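Dimethyl-sulfide monooxygenase (Hyphomicrobium sulfonivorans, PDB 6AK1) oxidises dimethyl sulfide to methanethiol and formaldehyde with NADH and molecular oxygen, as the FMN-using large subunit of a two-component flavin monooxygenase. Local coordinates at residues K3-L7 against G420-D424; Q18-T22 against C363-L367. All coordinates share one frame; numbering follows the deposited sequence.

Contact 1 of 2, residues K3-L7 against G420-D424; sequences KRIVL and GRAQD
Arg-421 grips the carbonyl of Lys-3 side-on, fastening the turn after helix 403-418 of this TIM barrel to the residues that lead into strand 6-12. Arg-421 NE donates to Lys-3 O at 2.9 Å and its NH2 to that same oxygen at 3.1 Å, the oxygen lying at the guanidinium edge, in its plane. CG of Arg-421 stands beside the backbone N (chi1 -57°), and further bends at chi2 and chi3 bring the guanidinium to Lys-3 O, with Ile-5 CG1 over one of its faces. Ile-5 CD1 packs 3.6 Å from Arg-421 CB. Ile-5 N donates to Arg-421 O at 2.7 Å. The amide of Gln-423 stacks on the Arg-4 guanidinium with planes 11° apart, OE1 lying 3.1 Å above the guanidinium plane and offset toward its rim. NE2 of that glutamine bonds to Cys-50 O, while Arg-4 NH2 forms a salt bridge with Asp-52, so both flat groups are held from outside the stack. Arg-421 NH1 meets Glu-383 and Asp-387 of helix 375-388; with a leucine in place of Arg-421, Lys-3 O would probably lose both side-chain donors and those carboxylates their shared partner. A Schellman motif at Gly-420 ends helix 403-418. A water in the Arg-4 guanidinium plane accepts from Arg-4 NH1 and Gln-423 N and donates to Ile-5 O at 2.7 Å.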
ATOM      1  N   LYS A   3     -19.310 -13.354  -2.460  1.00 27.70           N
ATOM      2  CA  LYS A   3     -18.395 -12.217  -2.585  1.00 38.85           C
ATOM      3  C   LYS A   3     -16.945 -12.619  -2.293  1.00 38.84           C
ATOM      4  O   LYS A   3     -16.623 -13.117  -1.207  1.00 31.61           O
ATOM      5  CB  LYS A   3     -18.783 -11.077  -1.653  1.00 36.08           C
ATOM      6  CG  LYS A   3     -17.886  -9.841  -1.859  1.00 39.32           C
ATOM      7  CD  LYS A   3     -17.449  -9.219  -0.539  1.00 43.47           C
ATOM      8  CE  LYS A   3     -17.287  -7.703  -0.663  1.00 42.35           C
ATOM      9  NZ  LYS A   3     -16.970  -7.071   0.658  1.00 40.79           N
ATOM     10  N   ARG A   4     -16.083 -12.380  -3.277  1.00 37.47           N
ATOM     11  CA  ARG A   4     -14.719 -12.881  -3.251  1.00 33.95           C
ATOM     12  C   ARG A   4     -13.856 -12.067  -2.296  1.00 30.57           C
ATOM     13  O   ARG A   4     -13.887 -10.834  -2.307  1.00 34.97           O
ATOM     14  CB  ARG A   4     -14.130 -12.835  -4.660  1.00 33.35           C
ATOM     15  CG  ARG A   4     -12.704 -13.331  -4.758  1.00 33.75           C
ATOM     16  CD  ARG A   4     -12.214 -13.284  -6.194  1.00 33.16           C
ATOM     17  NE  ARG A   4     -11.770 -11.952  -6.607  1.00 30.72           N
ATOM     18  CZ  ARG A   4     -10.551 -11.464  -6.391  1.00 26.54           C
ATOM     19  NH1 ARG A   4      -9.643 -12.176  -5.740  1.00 25.91           N
ATOM     20  NH2 ARG A   4     -10.243 -10.249  -6.812  1.00 25.25           N
ATOM     21  N   ILE A   5     -13.079 -12.767  -1.472  1.00 25.69           N
ATOM     22  CA  ILE A   5     -12.135 -12.120  -0.565  1.00 24.51           C
ATOM     23  C   ILE A   5     -10.851 -11.784  -1.322  1.00 27.51           C
ATOM     24  O   ILE A   5     -10.280 -12.634  -2.018  1.00 26.94           O
ATOM     25  CB  ILE A   5     -11.855 -13.013   0.651  1.00 22.82           C
ATOM     26  CG1 ILE A   5     -13.169 -13.307   1.398  1.00 27.02           C
ATOM     27  CG2 ILE A   5     -10.857 -12.361   1.569  1.00 21.16           C
ATOM     28  CD1 ILE A   5     -13.034 -14.314   2.549  1.00 24.95           C
ATOM     29  N   VAL A   6     -10.405 -10.535  -1.202  1.00 24.11           N
ATOM     30  CA  VAL A   6      -9.183 -10.079  -1.857  1.00 24.59           C
ATOM     31  C   VAL A   6      -7.992 -10.424  -0.970  1.00 26.79           C
ATOM     32  O   VAL A   6      -7.961 -10.064   0.214  1.00 26.61           O
ATOM     33  CB  VAL A   6      -9.250  -8.568  -2.144  1.00 25.86           C
ATOM     34  CG1 VAL A   6      -7.886  -8.046  -2.597  1.00 28.92           C
ATOM     35  CG2 VAL A   6     -10.307  -8.272  -3.207  1.00 24.56           C
ATOM     36  N   LEU A   7      -7.003 -11.117  -1.536  1.00 23.78           N
ATOM     37  CA  LEU A   7      -5.833 -11.563  -0.785  1.00 23.66           C
ATOM     38  C   LEU A   7      -4.598 -10.819  -1.279  1.00 24.40           C
ATOM     39  O   LEU A   7      -4.218 -10.950  -2.446  1.00 24.35           O
ATOM     40  CB  LEU A   7      -5.643 -13.070  -0.933  1.00 22.22           C
ATOM     41  CG  LEU A   7      -6.867 -13.877  -0.499  1.00 22.03           C
ATOM     42  CD1 LEU A   7      -6.711 -15.347  -0.865  1.00 20.32           C
ATOM     43  CD2 LEU A   7      -7.146 -13.689   0.995  1.00 19.84           C
ATOM     44  N   GLY A 420     -16.122 -21.018  -1.268  1.00 30.09           N
ATOM     45  CA  GLY A 420     -16.487 -20.118  -2.347  1.00 28.74           C
ATOM     46  C   GLY A 420     -16.025 -18.684  -2.181  1.00 28.09           C
ATOM     47  O   GLY A 420     -16.577 -17.792  -2.821  1.00 26.20           O
ATOM     48  N   ARG A 421     -15.012 -18.432  -1.358  1.00 28.37           N
ATOM     49  CA  ARG A 421     -14.606 -17.065  -1.051  1.00 29.84           C
ATOM     50  C   ARG A 421     -13.323 -16.626  -1.752  1.00 30.88           C
ATOM     51  O   ARG A 421     -13.076 -15.421  -1.851  1.00 34.71           O
ATOM     52  CB  ARG A 421     -14.419 -16.895   0.461  1.00 27.61           C
ATOM     53  CG  ARG A 421     -15.637 -17.224   1.320  1.00 32.74           C
ATOM     54  CD  ARG A 421     -16.931 -16.621   0.782  1.00 30.56           C
ATOM     55  NE  ARG A 421     -16.994 -15.157   0.817  1.00 27.88           N
ATOM     56  CZ  ARG A 421     -17.406 -14.447   1.857  1.00 27.55           C
ATOM     57  NH1 ARG A 421     -17.761 -15.064   2.983  1.00 29.29           N
ATOM     58  NH2 ARG A 421     -17.444 -13.119   1.782  1.00 28.68           N
ATOM     59  N   ALA A 422     -12.494 -17.550  -2.221  1.00 29.62           N
ATOM     60  CA  ALA A 422     -11.230 -17.213  -2.861  1.00 29.62           C
ATOM     61  C   ALA A 422     -11.239 -17.730  -4.286  1.00 30.06           C
ATOM     62  O   ALA A 422     -11.783 -18.805  -4.553  1.00 29.49           O
ATOM     63  CB  ALA A 422     -10.034 -17.814  -2.104  1.00 24.12           C
ATOM     64  N   GLN A 423     -10.634 -16.962  -5.196  1.00 29.23           N
ATOM     65  CA  GLN A 423     -10.551 -17.377  -6.592  1.00 27.37           C
ATOM     66  C   GLN A 423      -9.518 -18.487  -6.757  1.00 27.90           C
ATOM     67  O   GLN A 423      -8.543 -18.570  -6.013  1.00 29.07           O
ATOM     68  CB  GLN A 423     -10.191 -16.189  -7.495  1.00 25.65           C
ATOM     69  CG  GLN A 423      -8.833 -15.540  -7.186  1.00 27.75           C
ATOM     70  CD  GLN A 423      -8.594 -14.239  -7.959  1.00 28.74           C
ATOM     71  OE1 GLN A 423      -9.513 -13.673  -8.556  1.00 31.26           O
ATOM     72  NE2 GLN A 423      -7.346 -13.768  -7.956  1.00 25.81           N
ATOM     73  N   ASP A 424      -9.743 -19.356  -7.742  1.00 26.57           N
ATOM     74  CA  ASP A 424      -8.749 -20.365  -8.080  1.00 33.89           C
ATOM     75  C   ASP A 424      -8.149 -20.135  -9.456  1.00 32.46           C
ATOM     76  O   ASP A 424      -7.466 -21.020  -9.982  1.00 34.48           O
ATOM     77  CB  ASP A 424      -9.335 -21.778  -7.984  1.00 33.73           C
ATOM     78  CG  ASP A 424     -10.521 -21.987  -8.897  1.00 40.01           C
ATOM     79  OD1 ASP A 424     -10.695 -21.221  -9.874  1.00 37.94           O
ATOM     80  OD2 ASP A 424     -11.281 -22.940  -8.636  1.00 50.15           O
TER
HETATM   81  O   HOH W   1      -9.586 -14.446  -3.934  1.00 27.07           O

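Contact 2 of 2, residues Q18-T22 against C363-L367; sequences QSAGT and CIGGL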
ATOM      1  N   GLN A  18       6.498  -5.511  10.225  1.00 21.75           N
ATOM      2  CA  GLN A  18       5.462  -5.455  11.247  1.00 25.97           C
ATOM      3  C   GLN A  18       5.786  -6.301  12.477  1.00 26.27           C
ATOM      4  O   GLN A  18       5.030  -6.248  13.455  1.00 26.12           O
ATOM      5  CB  GLN A  18       4.116  -5.891  10.657  1.00 21.76           C
ATOM      6  CG  GLN A  18       3.640  -5.047   9.483  1.00 24.51           C
ATOM      7  CD  GLN A  18       3.284  -3.605   9.879  1.00 28.98           C
ATOM      8  OE1 GLN A  18       3.851  -2.643   9.353  1.00 30.05           O
ATOM      9  NE2 GLN A  18       2.338  -3.458  10.793  1.00 23.97           N
ATOM     10  N   SER A  19       6.894  -7.055  12.472  1.00 21.78           N
ATOM     11  CA  SER A  19       7.263  -7.940  13.575  1.00 24.72           C
ATOM     12  C   SER A  19       8.722  -7.731  13.956  1.00 28.07           C
ATOM     13  O   SER A  19       9.573  -7.502  13.092  1.00 30.45           O
ATOM     14  CB  SER A  19       7.053  -9.414  13.209  1.00 25.98           C
ATOM     15  OG  SER A  19       5.671  -9.722  13.093  1.00 27.66           O
ATOM     16  N   ALA A  20       9.016  -7.849  15.253  1.00 23.98           N
ATOM     17  CA  ALA A  20      10.350  -7.591  15.785  1.00 26.98           C
ATOM     18  C   ALA A  20      11.013  -8.897  16.204  1.00 24.62           C
ATOM     19  O   ALA A  20      10.376  -9.734  16.843  1.00 29.05           O
ATOM     20  CB  ALA A  20      10.281  -6.629  16.974  1.00 23.06           C
ATOM     21  N   GLY A  21      12.289  -9.069  15.848  1.00 23.23           N
ATOM     22  CA  GLY A  21      13.053 -10.238  16.241  1.00 22.50           C
ATOM     23  C   GLY A  21      12.779 -11.525  15.476  1.00 25.08           C
ATOM     24  O   GLY A  21      13.659 -12.400  15.436  1.00 23.73           O
ATOM     25  N   THR A  22      11.606 -11.676  14.849  1.00 23.95           N
ATOM     26  CA  THR A  22      11.273 -12.925  14.160  1.00 21.55           C
ATOM     27  C   THR A  22      12.102 -13.179  12.899  1.00 22.52           C
ATOM     28  O   THR A  22      12.033 -14.289  12.352  1.00 18.63           O
ATOM     29  CB  THR A  22       9.789 -12.957  13.805  1.00 22.38           C
ATOM     30  OG1 THR A  22       9.462 -11.807  13.031  1.00 21.85           O
ATOM     31  CG2 THR A  22       8.915 -12.987  15.071  1.00 24.46           C
ATOM     32  N   CYS A 363       5.332  -8.143  19.727  1.00 28.40           N
ATOM     33  CA  CYS A 363       6.434  -8.321  18.785  1.00 30.73           C
ATOM     34  C   CYS A 363       6.012  -9.038  17.510  1.00 26.80           C
ATOM     35  O   CYS A 363       6.782  -9.042  16.547  1.00 26.66           O
ATOM     36  CB  CYS A 363       7.586  -9.080  19.439  1.00 24.79           C
ATOM     37  SG  CYS A 363       8.552  -8.065  20.568  1.00 30.00           S
ATOM     38  N   ILE A 364       4.833  -9.659  17.489  1.00 29.81           N
ATOM     39  CA  ILE A 364       4.187 -10.132  16.266  1.00 29.03           C
ATOM     40  C   ILE A 364       2.909  -9.333  16.066  1.00 30.58           C
ATOM     41  O   ILE A 364       2.050  -9.293  16.958  1.00 31.74           O
ATOM     42  CB  ILE A 364       3.851 -11.629  16.331  1.00 30.61           C
ATOM     43  CG1 ILE A 364       5.126 -12.472  16.360  1.00 34.09           C
ATOM     44  CG2 ILE A 364       2.954 -12.011  15.153  1.00 29.84           C
ATOM     45  CD1 ILE A 364       4.849 -13.940  16.528  1.00 28.93           C
ATOM     46  N   GLY A 365       2.769  -8.717  14.900  1.00 28.09           N
ATOM     47  CA  GLY A 365       1.533  -8.066  14.511  1.00 28.37           C
ATOM     48  C   GLY A 365       1.595  -6.555  14.516  1.00 29.07           C
ATOM     49  O   GLY A 365       0.755  -5.912  13.877  1.00 31.60           O
ATOM     50  N   GLY A 366       2.563  -5.973  15.211  1.00 33.11           N
ATOM     51  CA  GLY A 366       2.700  -4.531  15.271  1.00 35.49           C
ATOM     52  C   GLY A 366       1.557  -3.883  16.022  1.00 30.97           C
ATOM     53  O   GLY A 366       1.393  -4.087  17.231  1.00 34.58           O
ATOM     54  N   LEU A 367       0.761  -3.101  15.295  1.00 33.22           N
ATOM     55  CA  LEU A 367      -0.457  -2.488  15.805  1.00 34.33           C
ATOM     56  C   LEU A 367      -1.698  -3.075  15.152  1.00 31.43           C
ATOM     57  O   LEU A 367      -2.786  -2.513  15.295  1.00 33.45           O
ATOM     58  CB  LEU A 367      -0.417  -0.971  15.599  1.00 30.60           C
ATOM     59  CG  LEU A 367       0.595  -0.207  16.445  1.00 28.05           C
ATOM     60  CD1 LEU A 367       0.655   1.271  16.025  1.00 27.44           C
ATOM     61  CD2 LEU A 367       0.235  -0.341  17.901  1.00 30.69           C
TER
HETATM   62  O   HOH W   2       1.492  -1.790  13.014  1.00 36.72           O
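Ala-20 N donates to Cys-363 O at 2.8 Å and so ties the loop after strand 6-12 to the loop leading into strand 370-372 of the TIM barrel. This is the tight part. The same oxygen receives a CA-H contact from Ser-19, and the Ser-19 hydroxyl, beside its own backbone N (chi1 -69°), lies over the backbone of the facing loop, with OG 3.5 Å from Ile-364 CA. OG also has a weak bond to Tyr-398 O. Thr-22 and Ile-364 cross at about a right angle, Thr-22 CG2 meeting Ile-364 CG1 at 4.0 Å, while Thr-22 OG1 bonds to Ala-399 O.

Toward Gly-366 direct hydrogen bonding gives way to a water bridge, although the backbones stay close. Gln-18 O approaches Gly-366 N to 3.0 Å at an angle too poor for a hydrogen bond; instead one water accepts from Gln-18 NE2 (2.9 Å) and Leu-367 N (2.7 Å). Gly-366, with positive phi, has no side chain to crowd Gln-18 NE2.

Helix 305-316 covers Ala-20 and Cys-363 through Met-308, helix 289-300 packs on Ile-364 through Tyr-296, Tyr-299 and Leu-300, and strand 276-284 meets Gln-18 through Leu-280 and Ile-364 through Thr-282.

Overall arrangement
The two contacts hold different parts of one TIM barrel, with centres about 27 Å and nearest atoms about 15 Å apart, and contact 2 is nested in the loop closed by contact 1. Strand 6-12 relates them: contact 1 grips the segment entering it, contact 2 the loop following it. Contact 1 is partly buried, lies away from the residues that probably bind FMN and draws largely on charged side chains, Lys-3 among them, besides one backbone bond. All touching residues of contact 2 are buried, and backbone atoms, small side chains and glycines do the work; Gln-18 lies about 11 Å, side chain to side chain, from Asp-58 and Thr-104, two probable FMN ligands. Each contact includes a bridging water.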